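Local coordinates for peptidoglycan synthetase penicillin-binding protein 3 (Bifidobacterium adolescentis, PDB 4YE5), which probably cross-links peptidoglycan as a membrane-anchored, penicillin-binding transpeptidase of the cell wall, at residues R32-D37 with G212-L217; W225-V230 with I255-D260; P285-K290 with A484-T489. All blocks are in the same frame, centred on the assembly; numbering follows the deposited sequence.

Contact 1. Residues R32-D37 with G212-L217; sequences RGKIMD and GSDVTL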
# COMPACT_ATOMS: atom_id res chain seq x y z
N ARG A 32 3.17 -19.26 5.09
CA ARG A 32 3.18 -17.83 4.79
C ARG A 32 2.97 -16.97 6.04
O ARG A 32 2.13 -17.27 6.88
CB ARG A 32 2.11 -17.53 3.75
CG ARG A 32 2.25 -16.13 3.13
CD ARG A 32 1.31 -15.96 1.95
NE ARG A 32 1.53 -14.66 1.31
CZ ARG A 32 2.49 -14.42 0.44
NH1 ARG A 32 3.36 -15.39 0.12
NH2 ARG A 32 2.61 -13.20 -0.09
N GLY A 33 3.75 -15.90 6.16
CA GLY A 33 3.60 -14.97 7.26
C GLY A 33 2.32 -14.16 7.21
O GLY A 33 1.60 -14.16 6.21
N LYS A 34 2.02 -13.47 8.31
CA LYS A 34 0.82 -12.64 8.39
C LYS A 34 1.09 -11.21 7.92
O LYS A 34 2.23 -10.75 7.87
CB LYS A 34 0.27 -12.59 9.82
CG LYS A 34 0.16 -13.93 10.56
CD LYS A 34 -0.54 -13.72 11.91
CE LYS A 34 0.08 -14.55 13.04
NZ LYS A 34 0.24 -16.00 12.71
N ILE A 35 0.01 -10.52 7.58
CA ILE A 35 0.04 -9.07 7.42
C ILE A 35 -0.83 -8.48 8.52
O ILE A 35 -1.95 -8.95 8.76
CB ILE A 35 -0.49 -8.63 6.05
CG1 ILE A 35 0.39 -9.20 4.93
CG2 ILE A 35 -0.52 -7.06 5.98
CD1 ILE A 35 -0.25 -9.19 3.54
N MSE A 36 -0.30 -7.47 9.20
CA MSE A 36 -0.99 -6.86 10.33
C MSE A 36 -1.01 -5.35 10.17
O MSE A 36 -0.18 -4.79 9.47
CB MSE A 36 -0.25 -7.21 11.63
CG MSE A 36 -0.34 -8.69 11.98
SE MSE A 36 0.82 -9.12 13.47
CE MSE A 36 2.55 -8.74 12.65
N ASP A 37 -1.97 -4.68 10.82
CA ASP A 37 -1.98 -3.22 10.76
C ASP A 37 -0.99 -2.70 11.80
O ASP A 37 -0.35 -3.49 12.52
CB ASP A 37 -3.41 -2.63 10.94
CG ASP A 37 -3.81 -2.37 12.41
OD1 ASP A 37 -3.24 -2.97 13.35
OD2 ASP A 37 -4.73 -1.52 12.63
N GLY A 212 7.55 -17.98 6.76
CA GLY A 212 7.60 -16.57 6.40
C GLY A 212 7.59 -15.69 7.63
O GLY A 212 7.11 -16.09 8.69
N SER A 213 8.11 -14.47 7.48
CA SER A 213 8.04 -13.50 8.56
C SER A 213 6.73 -12.72 8.47
O SER A 213 6.09 -12.72 7.42
CB SER A 213 9.24 -12.56 8.50
OG SER A 213 10.42 -13.23 8.92
N ASP A 214 6.32 -12.08 9.56
CA ASP A 214 5.10 -11.28 9.55
C ASP A 214 5.43 -9.82 9.23
O ASP A 214 6.50 -9.33 9.58
CB ASP A 214 4.39 -11.35 10.90
CG ASP A 214 4.09 -12.78 11.33
OD1 ASP A 214 3.69 -13.62 10.49
OD2 ASP A 214 4.25 -13.06 12.53
N VAL A 215 4.49 -9.15 8.58
CA VAL A 215 4.68 -7.78 8.14
C VAL A 215 3.66 -6.88 8.84
O VAL A 215 2.45 -7.15 8.80
CB VAL A 215 4.50 -7.67 6.61
CG1 VAL A 215 4.39 -6.22 6.17
CG2 VAL A 215 5.64 -8.38 5.88
N THR A 216 4.15 -5.83 9.48
CA THR A 216 3.29 -4.83 10.11
C THR A 216 3.27 -3.55 9.27
O THR A 216 4.32 -2.98 8.98
CB THR A 216 3.81 -4.50 11.53
OG1 THR A 216 3.68 -5.67 12.36
CG2 THR A 216 3.04 -3.35 12.16
N LEU A 217 2.06 -3.10 8.90
CA LEU A 217 1.88 -1.90 8.07
C LEU A 217 1.85 -0.67 8.96
O LEU A 217 1.58 -0.78 10.15
CB LEU A 217 0.55 -1.98 7.30
CG LEU A 217 0.31 -3.26 6.48
CD1 LEU A 217 -1.01 -3.10 5.65
CD2 LEU A 217 1.51 -3.46 5.58
O HOH W 1 3.21 -16.34 10.92
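Ile35 lies beside Val215 and Met36, a selenomethionine, beside Thr216 in parallel register, the two segments running within 10° of each other from end to end. Three backbone bonds join them: Val215 N to Lys34 O, Met36 N to Val215 O at 2.8 Å, and Leu217 N to Met36 O. Before the first of these the Asp214 carboxylate takes the place of a main-chain acceptor. Its CG turns anti to the carbonyl carbon (chi1 -55°), which carries OD1 to 2.8 Å from Lys34 N, and the N-H points straight at the oxygen from its anti side, somewhat out of the carboxylate plane. The two side chains run alongside each other, and a water hydrogen-bonded to Asp214 OD1 also makes a weak, long link to Lys34 NZ. Closely apposed glycines precede this point, Gly33 CA lying 3.4 Å from Ser213 O. On the face of Met36, the bend at chi3 brings CE to 3.3 Å from Thr216 OG1 and 3.6 Å from Asp214 CB. On the other face Ile35 CG2 meets Leu217 CG at 3.9 Å, and Ile173 of helix 172-176 touches both residues. The pair forms the parallel centre of a mixed sheet in which strand 42-46 flanks 35-36 and strand 430-434, far along the chain, flanks 214-217.

Contact 2. Residues W225-V230 with I255-D260; sequences WYTEKV and ILALAD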
# COMPACT_ATOMS: atom_id res chain seq x y z
N TRP A 225 -10.64 2.30 7.72
CA TRP A 225 -12.07 2.00 7.64
C TRP A 225 -12.88 3.28 7.56
O TRP A 225 -13.79 3.38 6.73
CB TRP A 225 -12.56 1.16 8.83
CG TRP A 225 -14.01 0.75 8.68
CD1 TRP A 225 -14.49 -0.40 8.10
CD2 TRP A 225 -15.17 1.50 9.10
NE1 TRP A 225 -15.87 -0.40 8.14
CE2 TRP A 225 -16.30 0.75 8.74
CE3 TRP A 225 -15.35 2.74 9.73
CZ2 TRP A 225 -17.60 1.19 8.99
CZ3 TRP A 225 -16.64 3.18 9.98
CH2 TRP A 225 -17.75 2.41 9.61
N TYR A 226 -12.58 4.25 8.41
CA TYR A 226 -13.37 5.50 8.39
C TYR A 226 -13.17 6.27 7.08
O TYR A 226 -14.10 6.88 6.54
CB TYR A 226 -13.07 6.39 9.60
CG TYR A 226 -14.11 7.48 9.79
CD1 TYR A 226 -15.33 7.21 10.41
CD2 TYR A 226 -13.88 8.75 9.33
CE1 TYR A 226 -16.30 8.21 10.57
CE2 TYR A 226 -14.84 9.75 9.46
CZ TYR A 226 -16.04 9.48 10.09
OH TYR A 226 -16.97 10.50 10.23
N THR A 227 -11.95 6.24 6.56
CA THR A 227 -11.68 6.96 5.33
C THR A 227 -12.45 6.32 4.16
O THR A 227 -13.03 7.03 3.33
CB THR A 227 -10.16 6.98 5.03
OG1 THR A 227 -9.49 7.64 6.12
CG2 THR A 227 -9.90 7.75 3.74
N GLU A 228 -12.48 4.99 4.12
CA GLU A 228 -13.25 4.29 3.09
C GLU A 228 -14.75 4.57 3.25
O GLU A 228 -15.46 4.75 2.26
CB GLU A 228 -12.97 2.78 3.11
CG GLU A 228 -11.56 2.46 2.58
CD GLU A 228 -11.22 0.97 2.60
OE1 GLU A 228 -12.09 0.16 2.94
OE2 GLU A 228 -10.07 0.63 2.22
N LYS A 229 -15.20 4.65 4.49
CA LYS A 229 -16.58 4.99 4.80
C LYS A 229 -16.92 6.43 4.32
O LYS A 229 -17.98 6.69 3.74
CB LYS A 229 -16.84 4.85 6.30
CG LYS A 229 -18.31 5.09 6.72
CD LYS A 229 -19.21 3.99 6.17
CE LYS A 229 -20.68 4.24 6.52
NZ LYS A 229 -21.53 3.18 5.92
N VAL A 230 -16.02 7.38 4.57
CA VAL A 230 -16.23 8.74 4.10
C VAL A 230 -16.30 8.78 2.58
O VAL A 230 -17.15 9.46 1.99
CB VAL A 230 -15.12 9.69 4.58
CG1 VAL A 230 -15.16 11.00 3.81
CG2 VAL A 230 -15.28 9.94 6.08
N ILE A 255 2.25 6.28 6.45
CA ILE A 255 0.94 6.32 5.80
C ILE A 255 -0.11 5.64 6.66
O ILE A 255 -0.06 4.44 6.87
CB ILE A 255 1.01 5.65 4.41
CG1 ILE A 255 2.07 6.39 3.55
CG2 ILE A 255 -0.39 5.65 3.74
CD1 ILE A 255 2.26 5.82 2.17
N LEU A 256 -1.07 6.41 7.17
CA LEU A 256 -2.05 5.85 8.10
C LEU A 256 -3.28 5.32 7.39
O LEU A 256 -4.00 4.49 7.95
CB LEU A 256 -2.49 6.92 9.09
CG LEU A 256 -1.75 7.04 10.42
CD1 LEU A 256 -0.31 6.52 10.39
CD2 LEU A 256 -1.75 8.48 10.81
N ALA A 257 -3.54 5.85 6.19
CA ALA A 257 -4.62 5.36 5.33
C ALA A 257 -4.34 5.71 3.89
O ALA A 257 -3.80 6.78 3.60
CB ALA A 257 -6.00 5.95 5.76
N LEU A 258 -4.73 4.82 2.99
CA LEU A 258 -4.60 5.04 1.55
C LEU A 258 -5.78 4.33 0.92
O LEU A 258 -5.79 3.10 0.84
CB LEU A 258 -3.28 4.47 1.03
CG LEU A 258 -2.94 4.66 -0.46
CD1 LEU A 258 -2.97 6.17 -0.82
CD2 LEU A 258 -1.56 4.06 -0.78
N ALA A 259 -6.76 5.10 0.49
CA ALA A 259 -8.10 4.55 0.26
C ALA A 259 -8.70 4.97 -1.06
O ALA A 259 -8.36 6.04 -1.59
CB ALA A 259 -9.02 4.99 1.41
N ASP A 260 -9.57 4.13 -1.61
CA ASP A 260 -10.32 4.50 -2.80
C ASP A 260 -11.79 4.12 -2.61
O ASP A 260 -12.14 3.42 -1.65
CB ASP A 260 -9.73 3.88 -4.07
CG ASP A 260 -9.73 2.35 -4.04
OD1 ASP A 260 -10.80 1.73 -3.79
OD2 ASP A 260 -8.65 1.76 -4.24
O HOH W 2 -9.74 1.40 -0.37
O HOH W 3 -15.13 3.36 -0.14
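The packing of helix 221-238 on an edge strand of the five-stranded antiparallel sheet, as in the penicillin-binding transpeptidase fold, brings Thr227 and Glu228 against Ala257 and Ala259. Axes of the short segments approach to 7.8 Å and diverge by 28°, a close fit made possible by two small alanines pointing at the helix. Thr227 straddles them: its methyl CG2 rests 3.7 Å from Ala259 CB, while OG1 lies near Ala257 CB and is hydrogen-bonded back to Val223 O one turn earlier. Glu228 reaches past the same alanine with its aliphatic part, CG standing 3.8 Å from Ala259 CB. Beyond CG the chain is extended (chi2 179°), placing the carboxylate where OE2 accepts from Met156 N and Gln224 NE2. Ala257 is also part of a classic beta bulge, in which it and Leu256 both face Val247. Thr227 also touches Ile542 of helix 535-549, as does Val230. Towards Asp260 the direct packing gives way to solvent-mediated links. One water donates to Glu228 O and only weakly to Asp260 O; another donates to Glu228 OE2 at 2.7 Å and accepts from Asp260 N at 3.0 Å.

Contact 3. Residues P285-K290 with A484-T489; sequences PGSIGK and AAKSGT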
# COMPACT_ATOMS: atom_id res chain seq x y z
N PRO A 285 -2.12 18.28 -10.83
CA PRO A 285 -2.57 18.72 -9.51
C PRO A 285 -3.31 20.07 -9.54
O PRO A 285 -3.92 20.42 -8.54
CB PRO A 285 -1.27 18.84 -8.71
CG PRO A 285 -0.25 19.23 -9.75
CD PRO A 285 -0.66 18.45 -10.99
N GLY A 286 -3.23 20.81 -10.65
CA GLY A 286 -3.85 22.13 -10.70
C GLY A 286 -3.27 23.08 -9.66
O GLY A 286 -2.10 22.98 -9.30
N SER A 287 -4.10 23.97 -9.13
CA SER A 287 -3.63 25.09 -8.29
C SER A 287 -2.88 24.67 -7.01
O SER A 287 -2.08 25.44 -6.48
CB SER A 287 -4.81 26.04 -7.98
OG SER A 287 -4.38 27.18 -7.22
N ILE A 288 -3.10 23.44 -6.53
CA ILE A 288 -2.29 22.95 -5.41
C ILE A 288 -0.79 23.02 -5.77
O ILE A 288 0.05 23.28 -4.93
CB ILE A 288 -2.69 21.50 -5.00
CG1 ILE A 288 -4.21 21.43 -4.81
CG2 ILE A 288 -1.90 21.05 -3.73
CD1 ILE A 288 -4.72 20.17 -4.13
N GLY A 289 -0.49 22.78 -7.05
CA GLY A 289 0.87 22.91 -7.56
C GLY A 289 1.53 24.28 -7.39
O GLY A 289 2.77 24.39 -7.47
N LYS A 290 0.73 25.33 -7.17
CA LYS A 290 1.28 26.67 -6.95
C LYS A 290 2.11 26.69 -5.68
O LYS A 290 3.02 27.52 -5.53
CB LYS A 290 0.17 27.72 -6.79
CG LYS A 290 -0.65 28.06 -8.06
CD LYS A 290 -1.59 29.22 -7.69
CE LYS A 290 -2.42 29.70 -8.89
NZ LYS A 290 -3.34 28.67 -9.41
N ALA A 484 -4.38 24.42 7.17
CA ALA A 484 -3.64 25.06 6.08
C ALA A 484 -3.90 24.15 4.89
O ALA A 484 -3.60 22.96 4.95
CB ALA A 484 -2.16 25.10 6.39
N ALA A 485 -4.44 24.71 3.82
CA ALA A 485 -4.87 23.85 2.72
C ALA A 485 -4.84 24.55 1.39
O ALA A 485 -4.84 25.77 1.33
CB ALA A 485 -6.30 23.35 3.00
N LYS A 486 -4.86 23.76 0.31
CA LYS A 486 -5.05 24.31 -1.02
C LYS A 486 -6.02 23.44 -1.80
O LYS A 486 -6.01 22.22 -1.64
CB LYS A 486 -3.72 24.39 -1.80
CG LYS A 486 -3.06 25.78 -1.78
CD LYS A 486 -3.90 26.89 -2.43
CE LYS A 486 -3.87 26.78 -3.94
NZ LYS A 486 -4.95 27.54 -4.62
N SER A 487 -6.81 24.06 -2.67
CA SER A 487 -7.69 23.34 -3.59
C SER A 487 -7.21 23.45 -5.03
O SER A 487 -6.45 24.36 -5.38
CB SER A 487 -9.09 23.95 -3.55
OG SER A 487 -9.03 25.30 -3.99
N GLY A 488 -7.69 22.54 -5.88
CA GLY A 488 -7.43 22.61 -7.31
C GLY A 488 -8.47 21.83 -8.12
O GLY A 488 -9.29 21.12 -7.55
N THR A 489 -8.43 21.99 -9.44
CA THR A 489 -9.17 21.14 -10.36
C THR A 489 -8.27 20.95 -11.55
O THR A 489 -7.33 21.73 -11.77
CB THR A 489 -10.49 21.78 -10.87
OG1 THR A 489 -10.19 22.97 -11.60
CG2 THR A 489 -11.43 22.12 -9.71
O HOH W 4 -6.63 24.29 -10.25
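Ser287 and Lys486 meet through a short hydrogen bond, in which Lys486 NZ donates to Ser287 OG at 2.7 Å, at the closely packed heart of the contact. The lysine chain folds back at chi2 and chi3 (-62° and -75°), laying CE 3.4 Å from Ser287 O and bringing NZ to the hydroxyl. Alongside, Ile288 lies against the strand backbone: CD1 reaches 3.5 Å from Lys486 O and CG1 packs on the Ser487 carbonyl carbon at 3.6 Å. Gly488, without a side chain, lets the Ser287 turn sit close to the strand. Towards Thr489, which is exposed, the fit is looser, and a water links the two backbones, accepting from Ser287 N at 2.8 Å and from Thr489 N at 3.0 Å. From the other side Lys290 NZ donates to Ser287 OG at 2.8 Å, so two lysines grip one hydroxyl. Asn344 OD1 and Leu339 O hold the ammonium groups of Lys290 and Lys486, respectively. This matches the SxxK and KSG motifs of penicillin-binding proteins, the latter on edge strand 484-492. By analogy, Ser287 is probably the acylated nucleophile, and the backbone N-H groups of Ser287 and Thr489, converging on one water, are consistent with an oxyanion hole.

Overall arrangement
The three contacts follow one another along the chain and trace the elongated molecule from its middle into the transpeptidase domain. Strand 214-217 of contact 1 leads into helix 221-238 of contact 2, yet their centres are 20 Å apart and their nearest atoms about 6 Å. Contacts 2 and 3 sit on the same five-stranded sheet at its two outermost strands, 255-260 and 484-492, with centres 21 Å apart. Contact 3 holds the probable active site; contact 2 is structural packing, and the nearest atoms of contacts 2 and 3 are about 14 Å apart. Contact 1, with its centre 37 Å from that of contact 3, belongs to a separate mixed sheet.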